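Local structure of protein - conserved hypothetical (Bacillus anthracis, 4LES) at residues 80-85 and 127-133; 118-124 and 169-175; 155-161 and 176-180. The protein is of unknown function but folds into a mainly antiparallel beta domain with two short helices. All blocks are in the same frame, centred on the assembly; numbering follows the deposited sequence.

Contact 1 of 3, residues 80-85 and 127-133; sequences TPKFDV and MKLAFLP. With EOH (ethanol), chain D.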
loop_
_atom_site.group_PDB
_atom_site.type_symbol
_atom_site.label_atom_id
_atom_site.label_comp_id
_atom_site.label_asym_id
_atom_site.label_seq_id
_atom_site.Cartn_x
_atom_site.Cartn_y
_atom_site.Cartn_z
ATOM N N THR A 80 5.360 13.748 8.495
ATOM C CA THR A 80 6.404 14.250 7.602
ATOM C C THR A 80 6.104 15.732 7.521
ATOM O O THR A 80 5.020 16.172 7.931
ATOM C CB THR A 80 6.406 13.583 6.198
ATOM O OG1 THR A 80 5.267 14.008 5.424
ATOM C CG2 THR A 80 6.427 12.086 6.326
ATOM N N PRO A 81 7.067 16.521 7.031
ATOM C CA PRO A 81 6.868 17.971 7.006
ATOM C C PRO A 81 5.582 18.446 6.332
ATOM O O PRO A 81 4.905 19.319 6.859
ATOM C CB PRO A 81 8.100 18.479 6.240
ATOM C CG PRO A 81 9.141 17.411 6.430
ATOM C CD PRO A 81 8.379 16.121 6.477
ATOM N N LYS A 82 5.229 17.872 5.192
ATOM C CA LYS A 82 4.042 18.346 4.465
ATOM C C LYS A 82 2.801 17.485 4.623
ATOM O O LYS A 82 1.682 17.984 4.482
ATOM C CB LYS A 82 4.379 18.451 2.975
ATOM C CG LYS A 82 5.459 19.461 2.643
ATOM C CD LYS A 82 5.876 19.325 1.177
ATOM C CE LYS A 82 6.783 20.462 0.737
ATOM N NZ LYS A 82 7.145 20.327 -0.698
ATOM N N PHE A 83 3.009 16.209 4.955
ATOM C CA PHE A 83 1.942 15.239 5.037
ATOM C C PHE A 83 2.017 14.298 6.248
ATOM O O PHE A 83 3.098 13.886 6.650
ATOM C CB PHE A 83 2.022 14.311 3.793
ATOM C CG PHE A 83 1.974 15.035 2.459
ATOM C CD1 PHE A 83 0.766 15.284 1.828
ATOM C CD2 PHE A 83 3.139 15.440 1.827
ATOM C CE1 PHE A 83 0.712 15.945 0.606
ATOM C CE2 PHE A 83 3.099 16.119 0.599
ATOM C CZ PHE A 83 1.885 16.373 -0.011
ATOM N N ASP A 84 0.850 13.935 6.784
ATOM C CA ASP A 84 0.737 12.872 7.801
ATOM C C ASP A 84 0.294 11.668 7.010
ATOM O O ASP A 84 -0.752 11.708 6.366
ATOM C CB ASP A 84 -0.306 13.188 8.886
ATOM C CG ASP A 84 0.244 14.126 9.966
ATOM O OD1 ASP A 84 1.485 14.270 10.052
ATOM O OD2 ASP A 84 -0.573 14.718 10.708
ATOM N N VAL A 85 1.096 10.613 7.044
ATOM C CA VAL A 85 0.828 9.402 6.304
ATOM C C VAL A 85 0.329 8.315 7.238
ATOM O O VAL A 85 1.007 7.955 8.192
ATOM C CB VAL A 85 2.107 8.909 5.600
ATOM C CG1 VAL A 85 1.845 7.590 4.897
ATOM C CG2 VAL A 85 2.612 9.959 4.617
HETATM N N MSE A 127 -0.635 21.141 -2.019
HETATM C CA MSE A 127 0.678 20.558 -2.250
HETATM C C MSE A 127 0.491 19.542 -3.334
HETATM O O MSE A 127 -0.590 18.974 -3.480
HETATM C CB MSE A 127 1.229 19.912 -0.979
HETATM C CG MSE A 127 1.342 20.880 0.214
HETATM SE SE MSE A 127 2.476 22.464 -0.143
HETATM C CE MSE A 127 3.677 21.630 -1.468
ATOM N N LYS A 128 1.547 19.288 -4.095
ATOM C CA LYS A 128 1.491 18.350 -5.201
ATOM C C LYS A 128 1.539 16.910 -4.738
ATOM O O LYS A 128 2.294 16.551 -3.824
ATOM C CB LYS A 128 2.648 18.586 -6.146
ATOM C CG LYS A 128 2.748 20.029 -6.628
ATOM C CD LYS A 128 3.874 20.217 -7.628
ATOM C CE LYS A 128 3.672 19.363 -8.876
ATOM N NZ LYS A 128 4.621 19.746 -9.961
ATOM N N LEU A 129 0.748 16.093 -5.425
ATOM C CA LEU A 129 0.642 14.674 -5.202
ATOM C C LEU A 129 2.026 14.041 -5.330
ATOM O O LEU A 129 2.358 13.085 -4.621
ATOM C CB LEU A 129 -0.289 14.086 -6.266
ATOM C CG LEU A 129 -1.044 12.816 -5.972
ATOM C CD1 LEU A 129 -2.027 13.106 -4.850
ATOM C CD2 LEU A 129 -1.772 12.329 -7.221
ATOM N N ALA A 130 2.832 14.591 -6.233
ATOM C CA ALA A 130 4.202 14.118 -6.456
ATOM C C ALA A 130 5.052 14.182 -5.180
ATOM O O ALA A 130 5.999 13.416 -5.028
ATOM C CB ALA A 130 4.871 14.927 -7.563
ATOM N N PHE A 131 4.724 15.087 -4.268
ATOM C CA PHE A 131 5.489 15.168 -3.030
ATOM C C PHE A 131 4.976 14.234 -1.937
ATOM O O PHE A 131 5.508 14.248 -0.864
ATOM C CB PHE A 131 5.559 16.595 -2.523
ATOM C CG PHE A 131 6.227 17.558 -3.493
ATOM C CD1 PHE A 131 7.417 17.217 -4.141
ATOM C CD2 PHE A 131 5.714 18.816 -3.688
ATOM C CE1 PHE A 131 8.054 18.104 -5.003
ATOM C CE2 PHE A 131 6.354 19.726 -4.541
ATOM C CZ PHE A 131 7.523 19.362 -5.204
ATOM N N LEU A 132 3.943 13.430 -2.187
ATOM C CA LEU A 132 3.508 12.471 -1.151
ATOM C C LEU A 132 4.671 11.580 -0.748
ATOM O O LEU A 132 5.396 11.108 -1.599
ATOM C CB LEU A 132 2.365 11.593 -1.623
ATOM C CG LEU A 132 0.958 12.101 -1.360
ATOM C CD1 LEU A 132 -0.047 11.152 -2.007
ATOM C CD2 LEU A 132 0.693 12.184 0.129
ATOM N N PRO A 133 4.861 11.350 0.562
ATOM C CA PRO A 133 5.983 10.520 0.939
ATOM C C PRO A 133 5.906 9.096 0.414
ATOM O O PRO A 133 4.831 8.540 0.271
ATOM C CB PRO A 133 5.905 10.505 2.466
ATOM C CG PRO A 133 5.221 11.775 2.828
ATOM C CD PRO A 133 4.214 11.971 1.731
HETATM C C1 EOH D . -3.925 13.851 11.517
HETATM C C2 EOH D . -3.915 15.361 11.373
HETATM O O EOH D . -3.070 13.248 10.536
#
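Phe83 opens one strand of a four-stranded antiparallel sheet and drives its ring into residues 127-133, a short strand that runs into a 3-10 turn. The two segments are joined by side-chain packing. With CG anti to the carbonyl carbon (chi1 -56°), the ring reaches out from the sheet and is met on several sides. Leu132 CD2 sits over one face, 3.9 Å from the centroid of the Phe83 ring and displaced toward CD1 and CE1, a CH-pi contact. At the far end, Phe83 CZ touches CB of Met127, a selenomethionine, at 3.7 Å, while Phe83 CE2 comes within 3.4 Å of the backbone O of Phe131. Leu169 of strand 168-169 also packs on this ring, which is buried. Pro133 packs nearer the sheet: its CD lies 3.6 Å from Phe83 CD2, and its CG reaches Val85 CG2, also at 3.6 Å, and Thr80. Lys82 lies on the more exposed side, beside Phe131. Its chain is extended beyond CG and brings the ammonium over the Phe131 ring in a cation-pi contact: Lys82 NZ stands 4.1 Å from the Phe131 ring centroid, 29° off the normal.

Contact 2 of 3, residues 118-124 and 169-175; sequences EGKNITS and LKPGEVK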
loop_
_atom_site.group_PDB
_atom_site.type_symbol
_atom_site.label_atom_id
_atom_site.label_comp_id
_atom_site.label_asym_id
_atom_site.label_seq_id
_atom_site.Cartn_x
_atom_site.Cartn_y
_atom_site.Cartn_z
ATOM N N GLU A 118 -2.617 6.140 3.406
ATOM C CA GLU A 118 -3.200 7.395 2.942
ATOM C C GLU A 118 -2.379 8.596 3.432
ATOM O O GLU A 118 -1.663 8.487 4.422
ATOM C CB GLU A 118 -4.663 7.478 3.352
ATOM C CG GLU A 118 -4.925 7.410 4.838
ATOM C CD GLU A 118 -6.421 7.372 5.139
ATOM O OE1 GLU A 118 -7.161 6.722 4.367
ATOM O OE2 GLU A 118 -6.848 7.981 6.141
ATOM N N GLY A 119 -2.441 9.704 2.709
ATOM C CA GLY A 119 -1.691 10.898 3.073
ATOM C C GLY A 119 -2.615 12.085 3.204
ATOM O O GLY A 119 -3.521 12.244 2.405
ATOM N N LYS A 120 -2.362 12.919 4.201
ATOM C CA LYS A 120 -3.146 14.104 4.469
ATOM C C LYS A 120 -2.226 15.316 4.388
ATOM O O LYS A 120 -1.185 15.346 5.013
ATOM C CB LYS A 120 -3.746 13.998 5.874
ATOM C CG LYS A 120 -4.698 15.105 6.317
ATOM C CD LYS A 120 -5.216 14.765 7.721
ATOM C CE LYS A 120 -6.581 15.348 8.049
ATOM N NZ LYS A 120 -6.558 16.793 8.370
ATOM N N ASN A 121 -2.613 16.307 3.608
ATOM C CA ASN A 121 -1.848 17.524 3.475
ATOM C C ASN A 121 -2.077 18.266 4.769
ATOM O O ASN A 121 -3.200 18.656 5.051
ATOM C CB ASN A 121 -2.356 18.339 2.276
ATOM C CG ASN A 121 -1.688 19.715 2.152
ATOM O OD1 ASN A 121 -0.786 20.085 2.933
ATOM N ND2 ASN A 121 -2.142 20.488 1.167
ATOM N N ILE A 122 -1.029 18.436 5.570
ATOM C CA ILE A 122 -1.166 19.135 6.842
ATOM C C ILE A 122 -0.654 20.571 6.786
ATOM O O ILE A 122 -0.489 21.201 7.822
ATOM C CB ILE A 122 -0.449 18.399 7.982
ATOM C CG1 ILE A 122 1.010 18.142 7.616
ATOM C CG2 ILE A 122 -1.153 17.087 8.271
ATOM C CD1 ILE A 122 1.867 17.772 8.800
ATOM N N THR A 123 -0.412 21.078 5.579
ATOM C CA THR A 123 0.036 22.469 5.384
ATOM C C THR A 123 -1.208 23.305 5.046
ATOM O O THR A 123 -2.307 22.770 4.867
ATOM C CB THR A 123 1.099 22.624 4.259
ATOM O OG1 THR A 123 0.519 22.378 2.956
ATOM C CG2 THR A 123 2.280 21.680 4.504
ATOM N N SER A 124 -1.028 24.611 4.948
ATOM C CA SER A 124 -2.131 25.523 4.670
ATOM C C SER A 124 -2.226 25.864 3.194
ATOM O O SER A 124 -3.031 26.707 2.803
ATOM C CB SER A 124 -1.947 26.797 5.482
ATOM O OG SER A 124 -0.663 27.338 5.238
ATOM N N LEU A 169 -3.222 18.026 -3.549
ATOM C CA LEU A 169 -4.144 17.850 -2.440
ATOM C C LEU A 169 -4.330 19.192 -1.826
ATOM O O LEU A 169 -3.373 19.945 -1.658
ATOM C CB LEU A 169 -3.622 16.971 -1.330
ATOM C CG LEU A 169 -3.342 15.510 -1.541
ATOM C CD1 LEU A 169 -2.114 15.379 -2.428
ATOM C CD2 LEU A 169 -3.120 14.853 -0.175
ATOM N N LYS A 170 -5.554 19.477 -1.444
ATOM C CA LYS A 170 -5.857 20.729 -0.820
ATOM C C LYS A 170 -5.533 20.664 0.649
ATOM O O LYS A 170 -5.418 19.571 1.208
ATOM C CB LYS A 170 -7.317 21.063 -1.049
ATOM C CG LYS A 170 -7.583 21.404 -2.504
ATOM C CD LYS A 170 -8.944 22.031 -2.685
ATOM C CE LYS A 170 -9.046 22.689 -4.042
ATOM N NZ LYS A 170 -10.404 23.253 -4.217
ATOM N N PRO A 171 -5.370 21.835 1.287
ATOM C CA PRO A 171 -5.074 21.879 2.717
ATOM C C PRO A 171 -6.058 21.029 3.518
ATOM O O PRO A 171 -7.252 21.272 3.462
ATOM C CB PRO A 171 -5.239 23.361 3.074
ATOM C CG PRO A 171 -5.096 24.098 1.799
ATOM C CD PRO A 171 -5.430 23.177 0.675
ATOM N N GLY A 172 -5.558 20.025 4.234
ATOM C CA GLY A 172 -6.411 19.146 5.049
ATOM C C GLY A 172 -7.022 17.975 4.289
ATOM O O GLY A 172 -7.688 17.131 4.886
ATOM N N GLU A 173 -6.782 17.909 2.979
ATOM C CA GLU A 173 -7.341 16.846 2.147
ATOM C C GLU A 173 -6.540 15.538 2.295
ATOM O O GLU A 173 -5.328 15.550 2.477
ATOM C CB GLU A 173 -7.395 17.289 0.680
ATOM C CG GLU A 173 -8.199 16.342 -0.198
ATOM C CD GLU A 173 -8.120 16.660 -1.689
ATOM O OE1 GLU A 173 -7.906 17.841 -2.068
ATOM O OE2 GLU A 173 -8.284 15.695 -2.481
ATOM N N VAL A 174 -7.245 14.412 2.229
ATOM C CA VAL A 174 -6.631 13.098 2.368
ATOM C C VAL A 174 -6.687 12.353 1.035
ATOM O O VAL A 174 -7.685 12.390 0.341
ATOM C CB VAL A 174 -7.346 12.263 3.432
ATOM C CG1 VAL A 174 -6.626 10.946 3.634
ATOM C CG2 VAL A 174 -7.420 13.007 4.759
ATOM N N LYS A 175 -5.615 11.661 0.692
ATOM C CA LYS A 175 -5.537 10.905 -0.550
ATOM C C LYS A 175 -5.065 9.474 -0.303
ATOM O O LYS A 175 -4.008 9.253 0.294
ATOM C CB LYS A 175 -4.608 11.654 -1.503
ATOM C CG LYS A 175 -3.908 10.833 -2.574
ATOM C CD LYS A 175 -4.835 10.138 -3.576
ATOM C CE LYS A 175 -3.995 9.410 -4.633
ATOM N NZ LYS A 175 -4.629 8.191 -5.211
#
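Asn121 ends its strand by gripping the turn that leads into the partner strand, so an antiparallel ladder and a type II beta turn, Lys170 to Glu173, are locked together. Within the ladder, Gly119 and Lys175 form a hydrogen-bonded pair: Gly119 N gives to Lys175 O at 2.9 Å, and Lys175 N to Gly119 O at 2.8 Å. Lys120 and Val174 follow as the non-hydrogen-bonded pair. Asn121 N then bonds Glu173 O, and Asn121 O takes the N-H of Gly172, the third residue of the turn, at positive phi. The tight part is the Asn121 amide, buried and used at both ends. CG anti to the backbone N (chi1 174°) carries Asn121 ND2 across to Leu169 O, 3.1 Å away and 54° out of that carbonyl's plane; ND2 also bonds Glu125 O. OD1 accepts twice: Thr123 OG1 lies on a lone pair in the carbonyl plane, whereas Thr123 N, at 2.9 Å from Asn121 OD1, comes from above that plane and closes an Asx turn. The solvent side is looser. The aliphatic chain of Lys120 crosses Val174 at a slant, Lys120 CG 3.8 Å from Val174 CG2, and Pro171 CG rests against Ser124 O at 3.5 Å, all on exposed residues. Val174 CG1 also touches Glu118, whose carboxylate is salt-bridged to Lys88. Strand 174-184 is an outermost strand of the four-stranded sheet, and strand 110-121 lies between it and strand 83-96; Leu169, whose CD2 meets Gly119 O, pairs with Met127 of strand 127-128.

Contact 3 of 3, residues 155-161 and 176-180; sequences YDVEKGE and RQNKV. With PO4 (phosphate ion), chain E.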
loop_
_atom_site.group_PDB
_atom_site.type_symbol
_atom_site.label_atom_id
_atom_site.label_comp_id
_atom_site.label_asym_id
_atom_site.label_seq_id
_atom_site.Cartn_x
_atom_site.Cartn_y
_atom_site.Cartn_z
ATOM N N TYR A 155 -7.304 -3.345 -7.294
ATOM C CA TYR A 155 -7.617 -3.349 -5.865
ATOM C C TYR A 155 -8.369 -2.089 -5.491
ATOM O O TYR A 155 -9.256 -2.131 -4.650
ATOM C CB TYR A 155 -6.364 -3.474 -5.016
ATOM C CG TYR A 155 -6.658 -3.549 -3.543
ATOM C CD1 TYR A 155 -7.023 -4.749 -2.957
ATOM C CD2 TYR A 155 -6.602 -2.419 -2.747
ATOM C CE1 TYR A 155 -7.293 -4.828 -1.603
ATOM C CE2 TYR A 155 -6.882 -2.482 -1.398
ATOM C CZ TYR A 155 -7.228 -3.696 -0.828
ATOM O OH TYR A 155 -7.504 -3.773 0.506
ATOM N N ASP A 156 -8.022 -0.973 -6.127
ATOM C CA ASP A 156 -8.704 0.298 -5.856
ATOM C C ASP A 156 -10.165 0.266 -6.318
ATOM O O ASP A 156 -11.042 0.733 -5.589
ATOM C CB ASP A 156 -7.952 1.472 -6.475
ATOM C CG ASP A 156 -6.614 1.751 -5.774
ATOM O OD1 ASP A 156 -6.404 1.305 -4.620
ATOM O OD2 ASP A 156 -5.769 2.436 -6.383
ATOM N N VAL A 157 -10.422 -0.276 -7.512
ATOM C CA VAL A 157 -11.800 -0.437 -8.002
ATOM C C VAL A 157 -12.514 -1.456 -7.098
ATOM O O VAL A 157 -13.661 -1.257 -6.702
ATOM C CB VAL A 157 -11.867 -0.890 -9.482
ATOM C CG1 VAL A 157 -13.314 -1.164 -9.897
ATOM C CG2 VAL A 157 -11.252 0.172 -10.387
ATOM N N GLU A 158 -11.824 -2.536 -6.761
ATOM C CA GLU A 158 -12.370 -3.523 -5.854
ATOM C C GLU A 158 -12.928 -2.850 -4.586
ATOM O O GLU A 158 -13.984 -3.235 -4.090
ATOM C CB GLU A 158 -11.299 -4.536 -5.480
ATOM C CG GLU A 158 -11.768 -5.556 -4.460
ATOM C CD GLU A 158 -10.681 -6.508 -4.046
ATOM O OE1 GLU A 158 -9.635 -6.570 -4.719
ATOM O OE2 GLU A 158 -10.885 -7.194 -3.036
ATOM N N LYS A 159 -12.220 -1.840 -4.081
ATOM C CA LYS A 159 -12.641 -1.130 -2.864
ATOM C C LYS A 159 -13.539 0.093 -3.098
ATOM O O LYS A 159 -13.839 0.814 -2.151
ATOM C CB LYS A 159 -11.396 -0.713 -2.044
ATOM C CG LYS A 159 -10.562 -1.898 -1.544
ATOM C CD LYS A 159 -11.376 -2.806 -0.624
ATOM C CE LYS A 159 -10.668 -4.122 -0.359
ATOM N NZ LYS A 159 -11.514 -5.076 0.417
ATOM N N GLY A 160 -13.970 0.324 -4.339
ATOM C CA GLY A 160 -14.821 1.473 -4.663
ATOM C C GLY A 160 -14.053 2.785 -4.732
ATOM O O GLY A 160 -14.626 3.859 -4.585
ATOM N N GLU A 161 -12.752 2.701 -4.967
ATOM C CA GLU A 161 -11.902 3.883 -5.061
ATOM C C GLU A 161 -11.696 4.118 -6.553
ATOM O O GLU A 161 -10.618 3.925 -7.123
ATOM C CB GLU A 161 -10.611 3.660 -4.268
ATOM C CG GLU A 161 -10.924 3.218 -2.830
ATOM C CD GLU A 161 -9.710 3.050 -1.939
ATOM O OE1 GLU A 161 -9.886 2.517 -0.823
ATOM O OE2 GLU A 161 -8.596 3.451 -2.333
ATOM N N ARG A 176 -5.858 8.504 -0.750
ATOM C CA ARG A 176 -5.503 7.094 -0.601
ATOM C C ARG A 176 -4.270 6.799 -1.421
ATOM O O ARG A 176 -4.089 7.353 -2.477
ATOM C CB ARG A 176 -6.622 6.163 -1.055
ATOM C CG ARG A 176 -7.873 6.120 -0.184
ATOM C CD ARG A 176 -7.602 5.865 1.307
ATOM N NE ARG A 176 -6.726 4.707 1.613
ATOM C CZ ARG A 176 -7.120 3.477 1.964
ATOM N NH1 ARG A 176 -8.406 3.155 2.076
ATOM N NH2 ARG A 176 -6.209 2.551 2.202
ATOM N N GLN A 177 -3.400 5.951 -0.898
ATOM C CA GLN A 177 -2.171 5.559 -1.602
ATOM C C GLN A 177 -1.887 4.082 -1.334
ATOM O O GLN A 177 -0.899 3.701 -0.684
ATOM C CB GLN A 177 -0.944 6.504 -1.347
ATOM C CG GLN A 177 -0.659 7.001 0.080
ATOM C CD GLN A 177 0.670 7.804 0.231
ATOM O OE1 GLN A 177 0.773 8.734 1.046
ATOM N NE2 GLN A 177 1.679 7.442 -0.557
ATOM N N ASN A 178 -2.797 3.251 -1.844
ATOM C CA ASN A 178 -2.652 1.809 -1.735
ATOM C C ASN A 178 -1.557 1.287 -2.655
ATOM O O ASN A 178 -1.486 1.700 -3.786
ATOM C CB ASN A 178 -3.982 1.126 -2.048
ATOM C CG ASN A 178 -5.044 1.448 -1.003
ATOM O OD1 ASN A 178 -4.735 1.641 0.168
ATOM N ND2 ASN A 178 -6.272 1.542 -1.424
ATOM N N LYS A 179 -0.687 0.418 -2.158
ATOM C CA LYS A 179 0.346 -0.192 -3.006
ATOM C C LYS A 179 0.072 -1.683 -3.060
ATOM O O LYS A 179 -0.336 -2.283 -2.046
ATOM C CB LYS A 179 1.735 -0.063 -2.383
ATOM C CG LYS A 179 2.090 1.272 -1.786
ATOM C CD LYS A 179 2.218 2.334 -2.832
ATOM C CE LYS A 179 2.912 3.525 -2.185
ATOM N NZ LYS A 179 2.691 4.768 -2.933
ATOM N N VAL A 180 0.332 -2.295 -4.204
ATOM C CA VAL A 180 0.160 -3.728 -4.346
ATOM C C VAL A 180 1.413 -4.343 -4.947
ATOM O O VAL A 180 1.860 -3.949 -6.030
ATOM C CB VAL A 180 -1.082 -4.078 -5.198
ATOM C CG1 VAL A 180 -1.255 -5.583 -5.313
ATOM C CG2 VAL A 180 -2.324 -3.444 -4.588
HETATM P P PO4 E . -10.702 -7.290 2.970
HETATM O O1 PO4 E . -9.320 -6.953 2.455
HETATM O O2 PO4 E . -10.628 -8.152 4.202
HETATM O O3 PO4 E . -11.385 -6.006 3.322
HETATM O O4 PO4 E . -11.474 -8.018 1.904
#
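Asn178 meets Asp156 and Glu161 where helix 149-158 ends in a Schellman motif beside strand 174-184, an outer strand of the four-stranded antiparallel sheet. Gly160, at positive phi, is the C-prime residue: Glu161 N returns to Asp156 O and Gly160 N to Val157 O, a reversal that brings the Glu161 side chain back over the strand. From the Asn178 backbone, CB lies 3.5 Å from Asp156 OD1, and CG is anti to the carbonyl carbon (chi1 -66°), which points ND2 at the helix end. Asn178 OD1 instead accepts a weak hydrogen bond from Ala117 N of strand 110-121, and Arg176 NH2 is close but badly angled. Asn178 ND2 gives a nearly straight bond (164°) to Asp156 OD1 at 3.2 Å, with the acceptor in the amide plane. Glu161 OE2 is as near, 3.1 Å from Asn178 ND2, but its angle is too poor for a hydrogen bond. The same nitrogen approaches the edge of the Tyr155 ring, whose plane stands 84° from the amide; Tyr155 OH is bonded to Glu116. Two carboxylates thus approach one amide NH2; Arg176 probably offsets the charge of Glu161 in part. Tyr155 CB packs on Val180 CG2 at 4.1 Å, and Lys159 NZ weakly binds a phosphate, probably from the crystallisation liquor. Glu161 OE1 and Arg176 NH1 form a salt bridge at 3.3 Å, the oxygen well out of the guanidinium plane.

In the fold
All three contacts reach the four-stranded antiparallel sheet. Contacts 1 and 2 adjoin at one end of it, their centres 8 Å apart, bridged by a probable hydrogen bond from Ile122 N to Lys82 O; their segments alternate along the chain. Contact 3 lies about 19 Å from the centre of contact 1 and 18 Å from that of contact 2, where helix 149-158 packs on strand 174-184. That strand serves contacts 2 and 3 in turn, and Glu118 and Arg176 approach as a long, weak ion pair between them. Contact 1 closes before contact 3 opens. One edge strand is thus paired with strand 110-121 at its start and covered by a helix farther along.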